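Side-chain contacts in tRNA (guanosine(18)-2'-O)-methyltransferase (Aquifex aeolicus, PDB 1ZJR), which transfers a methyl group from S-adenosyl-L-methionine to the 2'-oxygen of guanosine 18 in a subset of tRNA species: residues R16-L19 and E20-K24; H37-S40 and A41-T45; L91-K94 and N95-F98; E167-R170 and Q171-K175; Q189-L192 and K193-Y197. All coordinates share one frame; numbering follows the deposited sequence.

Interaction 1: residues R16-L19 and E20-K24; sequences REVL and EKRQK
V18 and R22 meet where helix 7-19 runs out: methyl CG1 of V18 sits over the centre of one face of the R22 guanidinium, 3.6 Å from its CZ. Two torsions bring this about. In V18, CG1 stands anti to the backbone N (chi1 169°), while the R22 chain folds at its second torsion (chi2 -69°), which turns the guanidinium back alongside the valine so that the two side chains run the same way. The polar rim of the group stays available for other partners: NH2 forms a salt bridge with D47 and a hydrogen bond with the carbonyl of W77, and a water accepts weakly from NH1 while donating to V18 O. On the aliphatic part of the same chain, CG of R22 lies 4.1 Å from CD2 of L19.

The backbone here is a helix end leading into the loop before strand 26-31. E20 N still reaches back to R16 O at 2.9 Å, but K21 N bonds to V18 O at 3.0 Å, only three residues back, as the turn tightens. R22 N makes a weak bond to L19 O.

Two residues earlier, R16 and E20 form a long salt bridge, with NE of R16 3.6 Å from OE1 of E20. Their planes are 76° apart and OE1 stands off the plane of the guanidinium with no N-H pointing at it, which leaves charge attraction alone. R16 is fully extended from CG to NE, and its NH2 pairs with E185 on helix 185-200.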
# COMPACT_ATOMS: atom_id res chain seq x y z
N ARG A 16 -4.35 12.98 -13.85
CA ARG A 16 -5.16 13.86 -13.03
C ARG A 16 -6.39 13.13 -12.50
O ARG A 16 -6.72 13.23 -11.32
CB ARG A 16 -5.59 15.08 -13.85
CG ARG A 16 -6.23 16.15 -13.01
CD ARG A 16 -6.54 17.40 -13.81
NE ARG A 16 -7.06 18.44 -12.93
CZ ARG A 16 -6.30 19.21 -12.16
NH1 ARG A 16 -4.98 19.09 -12.16
NH2 ARG A 16 -6.87 20.10 -11.36
N GLU A 17 -7.07 12.40 -13.37
CA GLU A 17 -8.26 11.64 -12.98
C GLU A 17 -7.88 10.63 -11.90
O GLU A 17 -8.61 10.42 -10.93
CB GLU A 17 -8.84 10.91 -14.19
CG GLU A 17 -9.31 11.85 -15.29
CD GLU A 17 -9.60 11.12 -16.59
OE1 GLU A 17 -10.18 11.75 -17.50
OE2 GLU A 17 -9.25 9.93 -16.69
N VAL A 18 -6.72 10.01 -12.07
CA VAL A 18 -6.24 9.03 -11.11
C VAL A 18 -5.95 9.72 -9.78
O VAL A 18 -6.34 9.23 -8.72
CB VAL A 18 -4.96 8.32 -11.63
CG1 VAL A 18 -4.32 7.50 -10.52
CG2 VAL A 18 -5.33 7.41 -12.80
N LEU A 19 -5.26 10.86 -9.83
CA LEU A 19 -4.94 11.58 -8.60
C LEU A 19 -6.20 12.04 -7.87
O LEU A 19 -6.22 12.12 -6.64
CB LEU A 19 -4.03 12.77 -8.91
CG LEU A 19 -2.59 12.41 -9.32
CD1 LEU A 19 -1.81 13.67 -9.67
CD2 LEU A 19 -1.92 11.66 -8.17
N GLU A 20 -7.27 12.32 -8.61
CA GLU A 20 -8.51 12.76 -7.99
C GLU A 20 -9.23 11.65 -7.22
O GLU A 20 -10.15 11.91 -6.46
CB GLU A 20 -9.44 13.37 -9.05
CG GLU A 20 -8.96 14.74 -9.51
CD GLU A 20 -9.74 15.30 -10.68
OE1 GLU A 20 -9.47 16.46 -11.07
OE2 GLU A 20 -10.61 14.58 -11.22
N LYS A 21 -8.78 10.41 -7.41
CA LYS A 21 -9.38 9.27 -6.71
C LYS A 21 -8.42 8.67 -5.69
O LYS A 21 -8.79 7.79 -4.92
CB LYS A 21 -9.79 8.19 -7.71
CG LYS A 21 -10.87 8.63 -8.70
CD LYS A 21 -11.06 7.58 -9.79
CE LYS A 21 -12.08 8.01 -10.83
NZ LYS A 21 -12.13 7.04 -11.97
N ARG A 22 -7.17 9.14 -5.69
CA ARG A 22 -6.18 8.62 -4.75
C ARG A 22 -6.58 8.83 -3.29
O ARG A 22 -7.12 9.88 -2.92
CB ARG A 22 -4.82 9.28 -5.01
CG ARG A 22 -4.04 8.71 -6.21
CD ARG A 22 -3.56 7.29 -5.90
NE ARG A 22 -2.61 6.77 -6.88
CZ ARG A 22 -2.86 5.77 -7.72
NH1 ARG A 22 -4.05 5.18 -7.72
NH2 ARG A 22 -1.90 5.33 -8.53
N GLN A 23 -6.33 7.82 -2.47
CA GLN A 23 -6.62 7.85 -1.04
C GLN A 23 -5.32 8.19 -0.32
O GLN A 23 -4.56 7.29 0.05
CB GLN A 23 -7.12 6.47 -0.58
CG GLN A 23 -8.32 5.96 -1.35
CD GLN A 23 -9.53 6.86 -1.19
OE1 GLN A 23 -9.98 7.51 -2.14
NE2 GLN A 23 -10.05 6.92 0.02
N LYS A 24 -5.06 9.47 -0.12
CA LYS A 24 -3.82 9.90 0.51
C LYS A 24 -3.69 9.35 1.92
O LYS A 24 -2.61 9.34 2.51
CB LYS A 24 -3.75 11.43 0.57
CG LYS A 24 -4.58 12.04 1.69
CD LYS A 24 -4.27 13.53 1.85
CE LYS A 24 -4.91 14.09 3.11
NZ LYS A 24 -4.61 15.54 3.29
O HOH W 1 -6.51 6.61 -7.77
O HOH W 2 -7.49 12.32 -4.15

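Interaction 2: residues H37-S40 and A41-T45; sequences HNFS and AIVRT
F39 turns CG away from its backbone N (chi1 -168°), and V43, one helical turn on, has CG1 anti to its own N (chi1 174°), which leaves CG2 beside that N and facing back toward the phenylalanine. The result is an apolar contact in which CG2 of V43 lies 3.9 Å from CE2 of F39, approaching the ring obliquely. The same methyl also rests 3.3 Å from the carbonyl oxygen of F39, the oxygen that accepts the backbone bond from V43 N. CG2 thus touches both the ring and the backbone of F39. Both side chains reach L54 on strand 51-57, and the F39 ring meets Y56 edge-to-face.

In I42 the touching branch is CG1, which comes to 3.3 Å from N38 O, while the side chain as a whole packs on V33 and on T161 of helix 157-174. F39, I42 and V43 all lie on helix 36-49, the crossover helix of the beta-alpha-beta unit that links strand 26-31 to strand 51-57. Regular i to i+4 bonds run through it, among them V43 N to F39 O at 3.0 Å and R44 N to S40 O, also 3.0 Å.

OG of S40 is hydrogen-bonded to the carbonyl of E36, one turn back along the helix, and to N67 N. The guanidinium of R44 is held from outside the helix: its NH2 bonds to the carbonyl of I70 and forms a salt bridge with a sulfate ion, probably from the crystallisation liquor.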
# COMPACT_ATOMS: atom_id res chain seq x y z
N HIS A 37 8.48 -10.40 -8.18
CA HIS A 37 7.22 -10.65 -8.87
C HIS A 37 6.08 -10.31 -7.91
O HIS A 37 5.10 -9.66 -8.30
CB HIS A 37 7.11 -12.11 -9.31
CG HIS A 37 5.98 -12.38 -10.26
ND1 HIS A 37 4.82 -11.63 -10.26
CD2 HIS A 37 5.81 -13.33 -11.21
CE1 HIS A 37 3.99 -12.11 -11.17
NE2 HIS A 37 4.57 -13.14 -11.76
N ASN A 38 6.19 -10.74 -6.66
CA ASN A 38 5.16 -10.43 -5.68
C ASN A 38 5.16 -8.94 -5.39
O ASN A 38 4.11 -8.32 -5.26
CB ASN A 38 5.37 -11.20 -4.36
CG ASN A 38 5.05 -12.68 -4.48
OD1 ASN A 38 4.29 -13.10 -5.35
ND2 ASN A 38 5.63 -13.47 -3.60
N PHE A 39 6.34 -8.35 -5.27
CA PHE A 39 6.41 -6.92 -4.99
C PHE A 39 5.76 -6.10 -6.11
O PHE A 39 4.99 -5.18 -5.85
CB PHE A 39 7.86 -6.46 -4.82
CG PHE A 39 7.97 -5.07 -4.27
CD1 PHE A 39 7.76 -4.83 -2.91
CD2 PHE A 39 8.24 -3.99 -5.10
CE1 PHE A 39 7.81 -3.54 -2.40
CE2 PHE A 39 8.29 -2.69 -4.60
CZ PHE A 39 8.08 -2.46 -3.25
N SER A 40 6.05 -6.44 -7.36
CA SER A 40 5.48 -5.71 -8.50
C SER A 40 3.96 -5.86 -8.52
O SER A 40 3.24 -4.91 -8.85
CB SER A 40 6.07 -6.23 -9.81
OG SER A 40 7.49 -6.15 -9.79
N ALA A 41 3.48 -7.05 -8.18
CA ALA A 41 2.04 -7.30 -8.16
C ALA A 41 1.40 -6.42 -7.09
O ALA A 41 0.30 -5.90 -7.29
CB ALA A 41 1.77 -8.77 -7.88
N ILE A 42 2.08 -6.26 -5.97
CA ILE A 42 1.58 -5.43 -4.88
C ILE A 42 1.51 -3.97 -5.32
O ILE A 42 0.57 -3.25 -4.98
CB ILE A 42 2.46 -5.57 -3.62
CG1 ILE A 42 2.22 -6.94 -2.99
CG2 ILE A 42 2.16 -4.44 -2.62
CD1 ILE A 42 3.13 -7.27 -1.80
N VAL A 43 2.50 -3.53 -6.10
CA VAL A 43 2.50 -2.15 -6.58
C VAL A 43 1.28 -1.96 -7.47
O VAL A 43 0.57 -0.95 -7.35
CB VAL A 43 3.78 -1.83 -7.39
CG1 VAL A 43 3.69 -0.44 -8.00
CG2 VAL A 43 5.00 -1.91 -6.49
N ARG A 44 1.02 -2.92 -8.35
CA ARG A 44 -0.13 -2.85 -9.25
C ARG A 44 -1.43 -2.78 -8.46
O ARG A 44 -2.35 -2.02 -8.81
CB ARG A 44 -0.18 -4.07 -10.19
CG ARG A 44 -1.17 -3.88 -11.35
CD ARG A 44 -1.62 -5.17 -12.04
NE ARG A 44 -0.53 -5.96 -12.61
CZ ARG A 44 -0.68 -6.87 -13.57
NH1 ARG A 44 -1.88 -7.11 -14.08
NH2 ARG A 44 0.37 -7.56 -14.01
N THR A 45 -1.52 -3.57 -7.40
CA THR A 45 -2.71 -3.60 -6.56
C THR A 45 -2.91 -2.28 -5.82
O THR A 45 -4.04 -1.82 -5.65
CB THR A 45 -2.63 -4.76 -5.56
OG1 THR A 45 -2.54 -5.99 -6.29
CG2 THR A 45 -3.85 -4.79 -4.67

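Interaction 3: residues L91-K94 and N95-F98; sequences LEFK and NRGF
F93 and F98 pair across a Schellman motif that ends helix 86-95 just before strand 99-103. The backbone bonds define the turn: F98 N reaches F93 O at 3.0 Å and G97 N reaches K94 O at 2.9 Å. R96 N also bonds to F93 O, so that oxygen takes two donors, which approach from opposite faces of its carbonyl plane. G97 has positive phi (98°), a conformation in which a CB would be jammed against the carbonyl oxygen of R96, and glycine avoids that clash.

The aromatic contact is T-shaped, with the edge of F93 directed at the face of F98 and the ring centroids 5.2 Å apart. CD2 of F93 stands over the centre of the F98 ring, 3.8 Å above its plane, and the two planes are inclined at 72°. At the base of the pair, CB of F93 lies 3.9 Å from CB of F98. Both rings pack on I27 and V122 of the parallel sheet, and F93 makes a further edge-to-face contact with Y55, placing the pair between the helix end and the strands.

The R96 side chain, bent at its third torsion, lies alongside F93 and points the same way, with NH1 3.9 Å from CE2 of F93 and its guanidinium plane inclined 29° to the ring. K94 extends its chain elsewhere, to the carbonyl of I139.

Finally, a water donates to both K94 O and F98 O, and CA of K94 lies 3.4 Å from F98 O, its hydrogen aimed almost straight at that oxygen.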
# COMPACT_ATOMS: atom_id res chain seq x y z
N LEU A 91 5.87 4.37 13.62
CA LEU A 91 5.56 5.17 14.80
C LEU A 91 5.24 6.59 14.39
O LEU A 91 4.42 7.26 15.01
CB LEU A 91 6.74 5.16 15.78
CG LEU A 91 6.99 3.84 16.50
CD1 LEU A 91 8.28 3.92 17.31
CD2 LEU A 91 5.81 3.53 17.39
N GLU A 92 5.91 7.06 13.33
CA GLU A 92 5.67 8.40 12.82
C GLU A 92 4.23 8.53 12.37
O GLU A 92 3.58 9.55 12.63
CB GLU A 92 6.61 8.69 11.65
CG GLU A 92 7.99 9.18 12.08
CD GLU A 92 9.00 9.12 10.96
OE1 GLU A 92 8.66 9.46 9.81
OE2 GLU A 92 10.16 8.74 11.23
N PHE A 93 3.72 7.50 11.70
CA PHE A 93 2.34 7.52 11.24
C PHE A 93 1.39 7.36 12.41
O PHE A 93 0.36 8.03 12.48
CB PHE A 93 2.07 6.40 10.22
CG PHE A 93 2.58 6.69 8.84
CD1 PHE A 93 3.74 6.08 8.36
CD2 PHE A 93 1.89 7.58 8.01
CE1 PHE A 93 4.21 6.35 7.07
CE2 PHE A 93 2.35 7.85 6.72
CZ PHE A 93 3.51 7.23 6.25
N LYS A 94 1.74 6.47 13.33
CA LYS A 94 0.89 6.22 14.48
C LYS A 94 0.69 7.51 15.28
O LYS A 94 -0.44 7.87 15.62
CB LYS A 94 1.51 5.14 15.37
CG LYS A 94 0.54 4.52 16.37
CD LYS A 94 1.18 3.33 17.07
CE LYS A 94 0.20 2.66 18.01
NZ LYS A 94 0.83 1.54 18.76
N ASN A 95 1.78 8.21 15.57
CA ASN A 95 1.70 9.46 16.32
C ASN A 95 0.92 10.52 15.55
O ASN A 95 0.47 11.51 16.14
CB ASN A 95 3.10 9.97 16.66
CG ASN A 95 3.87 9.02 17.55
OD1 ASN A 95 3.31 8.44 18.48
ND2 ASN A 95 5.16 8.87 17.28
N ARG A 96 0.76 10.32 14.25
CA ARG A 96 0.02 11.25 13.40
C ARG A 96 -1.46 10.88 13.32
O ARG A 96 -2.21 11.50 12.57
CB ARG A 96 0.60 11.30 11.99
CG ARG A 96 1.85 12.14 11.82
CD ARG A 96 2.31 12.10 10.37
NE ARG A 96 1.26 12.56 9.46
CZ ARG A 96 1.27 12.35 8.15
NH1 ARG A 96 2.27 11.70 7.58
NH2 ARG A 96 0.26 12.80 7.40
N GLY A 97 -1.86 9.86 14.07
CA GLY A 97 -3.26 9.46 14.06
C GLY A 97 -3.61 8.29 13.16
O GLY A 97 -4.79 7.96 13.01
N PHE A 98 -2.61 7.66 12.56
CA PHE A 98 -2.87 6.51 11.68
C PHE A 98 -2.93 5.22 12.49
O PHE A 98 -2.11 5.00 13.36
CB PHE A 98 -1.76 6.38 10.64
CG PHE A 98 -1.83 7.38 9.52
CD1 PHE A 98 -2.18 6.97 8.24
CD2 PHE A 98 -1.51 8.71 9.74
CE1 PHE A 98 -2.21 7.89 7.18
CE2 PHE A 98 -1.53 9.64 8.70
CZ PHE A 98 -1.88 9.22 7.41
O HOH W 3 -2.66 5.70 16.15

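Interaction 4: residues E167-R170 and Q171-K175; sequences EAQR and QREEK
OE1 of E167 is gripped by two side chains, Q171 NE2 at 2.9 Å and R170 NH1 at 2.7 Å. The glutamine bond is nearly straight, 175° at the hydrogen, and the oxygen lies in the plane of the amide. NE2 approaches OE1 on its anti side, with carboxylate and amide planes 73° apart. The arginine bond is short but poorly directed and weak as a hydrogen bond, forming part of a salt bridge. E167 reaches both partners by bending at its second torsion (chi2 58°), while Q171 stays extended beyond CG.

The Q171 amide is held by further bonds: OE1 accepts from Y117 N, and NE2 also donates to the carbonyl of V115. A leucine in place of Q171 would probably leave E167 OE1 without its straight N-H partner and deprive the 115-117 backbone of its amide mate.

R170 carries the charge onward. Its chain is bent at chi2 and chi3 and lies side by side with E174, and NH2 forms a salt bridge with OE2 of E174 at 3.6 Å. A water accepts from R170 NH2 at 2.7 Å and donates weakly to E174 OE2. The two carboxylates probably hold the charged guanidinium in place.

Q169 and E173 run alongside one another on another side of the helix, NE2 of Q169 coming to 3.6 Å from CB of E173. R172 turns to D25 and the carbonyl of Y117. E167, R170 and E174 together form an i, i+3, i+7 salt-bridge network along the C-terminal end of helix 157-174.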
# COMPACT_ATOMS: atom_id res chain seq x y z
N GLU A 167 -11.04 -4.98 0.59
CA GLU A 167 -12.06 -4.88 1.62
C GLU A 167 -12.03 -3.39 1.98
O GLU A 167 -13.07 -2.76 2.22
CB GLU A 167 -11.71 -5.73 2.84
CG GLU A 167 -12.55 -5.41 4.07
CD GLU A 167 -14.04 -5.58 3.85
OE1 GLU A 167 -14.82 -5.10 4.70
OE2 GLU A 167 -14.44 -6.20 2.84
N ALA A 168 -10.83 -2.82 2.01
CA ALA A 168 -10.66 -1.40 2.30
C ALA A 168 -11.36 -0.58 1.21
O ALA A 168 -12.01 0.44 1.49
CB ALA A 168 -9.17 -1.04 2.37
N GLN A 169 -11.23 -1.03 -0.03
CA GLN A 169 -11.84 -0.36 -1.17
C GLN A 169 -13.36 -0.37 -1.03
O GLN A 169 -14.02 0.65 -1.24
CB GLN A 169 -11.44 -1.07 -2.47
CG GLN A 169 -12.08 -0.53 -3.76
CD GLN A 169 -13.48 -1.08 -4.00
OE1 GLN A 169 -13.77 -2.22 -3.67
NE2 GLN A 169 -14.34 -0.26 -4.60
N ARG A 170 -13.90 -1.52 -0.66
CA ARG A 170 -15.35 -1.67 -0.50
C ARG A 170 -15.88 -0.71 0.56
O ARG A 170 -16.87 -0.02 0.34
CB ARG A 170 -15.67 -3.12 -0.11
CG ARG A 170 -17.11 -3.35 0.32
CD ARG A 170 -17.15 -4.07 1.66
NE ARG A 170 -18.32 -3.69 2.45
CZ ARG A 170 -18.44 -3.91 3.76
NH1 ARG A 170 -17.46 -4.52 4.42
NH2 ARG A 170 -19.53 -3.53 4.40
N GLN A 171 -15.21 -0.67 1.70
CA GLN A 171 -15.63 0.21 2.79
C GLN A 171 -15.57 1.68 2.38
O GLN A 171 -16.53 2.42 2.59
CB GLN A 171 -14.76 -0.03 4.02
CG GLN A 171 -15.02 -1.36 4.72
CD GLN A 171 -14.14 -1.55 5.93
OE1 GLN A 171 -13.70 -0.58 6.55
NE2 GLN A 171 -13.87 -2.80 6.28
N ARG A 172 -14.46 2.09 1.79
CA ARG A 172 -14.31 3.48 1.37
C ARG A 172 -15.27 3.85 0.25
O ARG A 172 -15.80 4.97 0.19
CB ARG A 172 -12.86 3.75 0.94
CG ARG A 172 -11.89 3.64 2.11
CD ARG A 172 -10.50 4.19 1.81
NE ARG A 172 -9.74 4.29 3.05
CZ ARG A 172 -9.01 5.35 3.41
NH1 ARG A 172 -8.94 6.40 2.61
NH2 ARG A 172 -8.38 5.36 4.57
N GLU A 173 -15.51 2.90 -0.65
CA GLU A 173 -16.44 3.13 -1.75
C GLU A 173 -17.82 3.43 -1.19
O GLU A 173 -18.51 4.35 -1.64
CB GLU A 173 -16.50 1.90 -2.65
CG GLU A 173 -17.71 1.85 -3.56
CD GLU A 173 -17.76 3.02 -4.52
OE1 GLU A 173 -18.83 3.23 -5.14
OE2 GLU A 173 -16.74 3.72 -4.68
N GLU A 174 -18.22 2.64 -0.19
CA GLU A 174 -19.52 2.78 0.45
C GLU A 174 -19.73 4.16 1.07
O GLU A 174 -20.86 4.64 1.15
CB GLU A 174 -19.70 1.68 1.50
CG GLU A 174 -21.08 1.62 2.12
CD GLU A 174 -21.40 0.27 2.72
OE1 GLU A 174 -22.47 0.13 3.35
OE2 GLU A 174 -20.58 -0.67 2.55
N LYS A 175 -18.65 4.79 1.52
CA LYS A 175 -18.73 6.12 2.12
C LYS A 175 -18.47 7.22 1.09
O LYS A 175 -18.36 8.39 1.45
CB LYS A 175 -17.72 6.25 3.26
CG LYS A 175 -18.01 5.38 4.46
CD LYS A 175 -17.18 5.81 5.66
CE LYS A 175 -17.45 4.93 6.86
NZ LYS A 175 -16.70 5.40 8.06
O HOH W 4 -22.21 -3.23 3.90

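Interaction 5: residues Q189-L192 and K193-Y197; sequences QKIL and KKWAY
I191 and W195 are joined by a straight i to i+4 helical bond, W195 N to I191 O at 2.8 Å with 172° at the hydrogen, within helix 185-200. Their side chains lie side by side, pointing the same way. Methyl CG2 of I191 sits over one face of the indole in a CH-pi contact, 3.6 Å from the centroid of the six-membered ring and only 16° off its normal. Among the ring atoms CE3 is closest to it, at 3.5 Å. The isoleucine places this branch by holding CG2 anti to its backbone N, with CG1 beside that N.

The indole also meets the rings of W77 and F79, the former nearly parallel to it, and touches L15 on helix 7-19. I191 and L192 pack against L19, L15 and R16 of that helix. An alanine in place of W195 is likely to leave the CG2 methyl of I191 without its aromatic cover and open a gap beside W77 and F79.

Q189 and K193 add a polar contact on another side of the helix. K193 is extended until its last torsion, where it bends (chi4 62°) and brings NZ to 3.1 Å from OE1 of Q189, a weak hydrogen bond. NE2 of the same amide donates to E185, so the glutamine links a lysine to a glutamate. The chemistry divides accordingly: the buried side, against helix 7-19, W77 and F79, is apolar and aromatic, while the weak lysine-glutamine bond lies on a more exposed side.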
# COMPACT_ATOMS: atom_id res chain seq x y z
N GLN A 189 -1.62 19.42 -8.39
CA GLN A 189 -0.77 20.11 -9.34
C GLN A 189 0.71 19.85 -9.07
O GLN A 189 1.49 19.72 -10.01
CB GLN A 189 -1.04 21.62 -9.33
CG GLN A 189 -2.21 22.01 -10.22
CD GLN A 189 -2.37 23.52 -10.33
OE1 GLN A 189 -1.43 24.22 -10.69
NE2 GLN A 189 -3.57 24.01 -10.03
N LYS A 190 1.08 19.77 -7.80
CA LYS A 190 2.48 19.52 -7.46
C LYS A 190 2.91 18.15 -7.99
O LYS A 190 3.99 18.01 -8.57
CB LYS A 190 2.68 19.57 -5.94
CG LYS A 190 4.14 19.40 -5.52
CD LYS A 190 4.29 19.24 -4.01
CE LYS A 190 3.72 17.92 -3.52
NZ LYS A 190 4.40 16.74 -4.13
N ILE A 191 2.07 17.15 -7.78
CA ILE A 191 2.39 15.81 -8.25
C ILE A 191 2.42 15.74 -9.77
O ILE A 191 3.31 15.13 -10.35
CB ILE A 191 1.40 14.78 -7.68
CG1 ILE A 191 1.49 14.78 -6.15
CG2 ILE A 191 1.71 13.39 -8.26
CD1 ILE A 191 0.47 13.89 -5.46
N LEU A 192 1.44 16.37 -10.43
CA LEU A 192 1.40 16.37 -11.89
C LEU A 192 2.71 16.92 -12.44
O LEU A 192 3.33 16.33 -13.33
CB LEU A 192 0.24 17.22 -12.40
CG LEU A 192 -1.17 16.63 -12.37
CD1 LEU A 192 -2.19 17.67 -12.82
CD2 LEU A 192 -1.22 15.41 -13.28
N LYS A 193 3.12 18.07 -11.91
CA LYS A 193 4.36 18.71 -12.35
C LYS A 193 5.56 17.82 -12.08
O LYS A 193 6.39 17.59 -12.96
CB LYS A 193 4.54 20.05 -11.63
CG LYS A 193 3.53 21.11 -12.03
CD LYS A 193 3.75 22.41 -11.26
CE LYS A 193 2.80 23.50 -11.73
NZ LYS A 193 1.38 23.14 -11.49
N LYS A 194 5.65 17.30 -10.86
CA LYS A 194 6.77 16.45 -10.47
C LYS A 194 6.90 15.19 -11.33
O LYS A 194 7.96 14.92 -11.89
CB LYS A 194 6.64 16.05 -9.00
CG LYS A 194 7.82 15.24 -8.47
CD LYS A 194 7.73 15.06 -6.96
CE LYS A 194 8.95 14.33 -6.42
NZ LYS A 194 8.93 14.23 -4.93
N TRP A 195 5.82 14.42 -11.43
CA TRP A 195 5.88 13.19 -12.21
C TRP A 195 6.05 13.41 -13.70
O TRP A 195 6.69 12.60 -14.38
CB TRP A 195 4.65 12.32 -11.93
CG TRP A 195 4.74 11.62 -10.61
CD1 TRP A 195 5.85 11.54 -9.80
CD2 TRP A 195 3.71 10.87 -9.95
NE1 TRP A 195 5.56 10.79 -8.69
CE2 TRP A 195 4.26 10.37 -8.75
CE3 TRP A 195 2.38 10.58 -10.26
CZ2 TRP A 195 3.52 9.59 -7.86
CZ3 TRP A 195 1.64 9.81 -9.37
CH2 TRP A 195 2.22 9.32 -8.18
N ALA A 196 5.51 14.51 -14.22
CA ALA A 196 5.65 14.81 -15.64
C ALA A 196 7.13 15.12 -15.89
O ALA A 196 7.65 14.87 -16.97
CB ALA A 196 4.80 16.00 -16.01
N TYR A 197 7.78 15.65 -14.86
CA TYR A 197 9.19 16.01 -14.93
C TYR A 197 10.08 14.78 -14.76
O TYR A 197 10.98 14.53 -15.57
CB TYR A 197 9.52 17.04 -13.84
CG TYR A 197 10.97 17.44 -13.77
CD1 TYR A 197 11.61 18.04 -14.85
CD2 TYR A 197 11.70 17.25 -12.59
CE1 TYR A 197 12.95 18.43 -14.77
CE2 TYR A 197 13.04 17.64 -12.50
CZ TYR A 197 13.65 18.23 -13.59
OH TYR A 197 14.97 18.63 -13.50

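Overall arrangement
The five contacts follow one another along the chain without interleaving, and all lie at helices or helix ends. Interactions 1 and 5 are neighbours in space, their centres about 13 Å apart: helix 7-19 packs against helix 185-200, so the first and last helices of the chain meet, with L19 against I191. Interactions 2, 3 and 4 surround the parallel sheet of the SpoU methyltransferase fold. Interactions 2 and 3 lie on opposite sides of the chain's centre, about 25 Å between centres, while interaction 4 ends helix 157-174, its centre about 15 Å from that of interaction 1. Helices 36-49 and 157-174 pack together near the predicted S-adenosyl-L-methionine site; the terminal helix pair lies away from it.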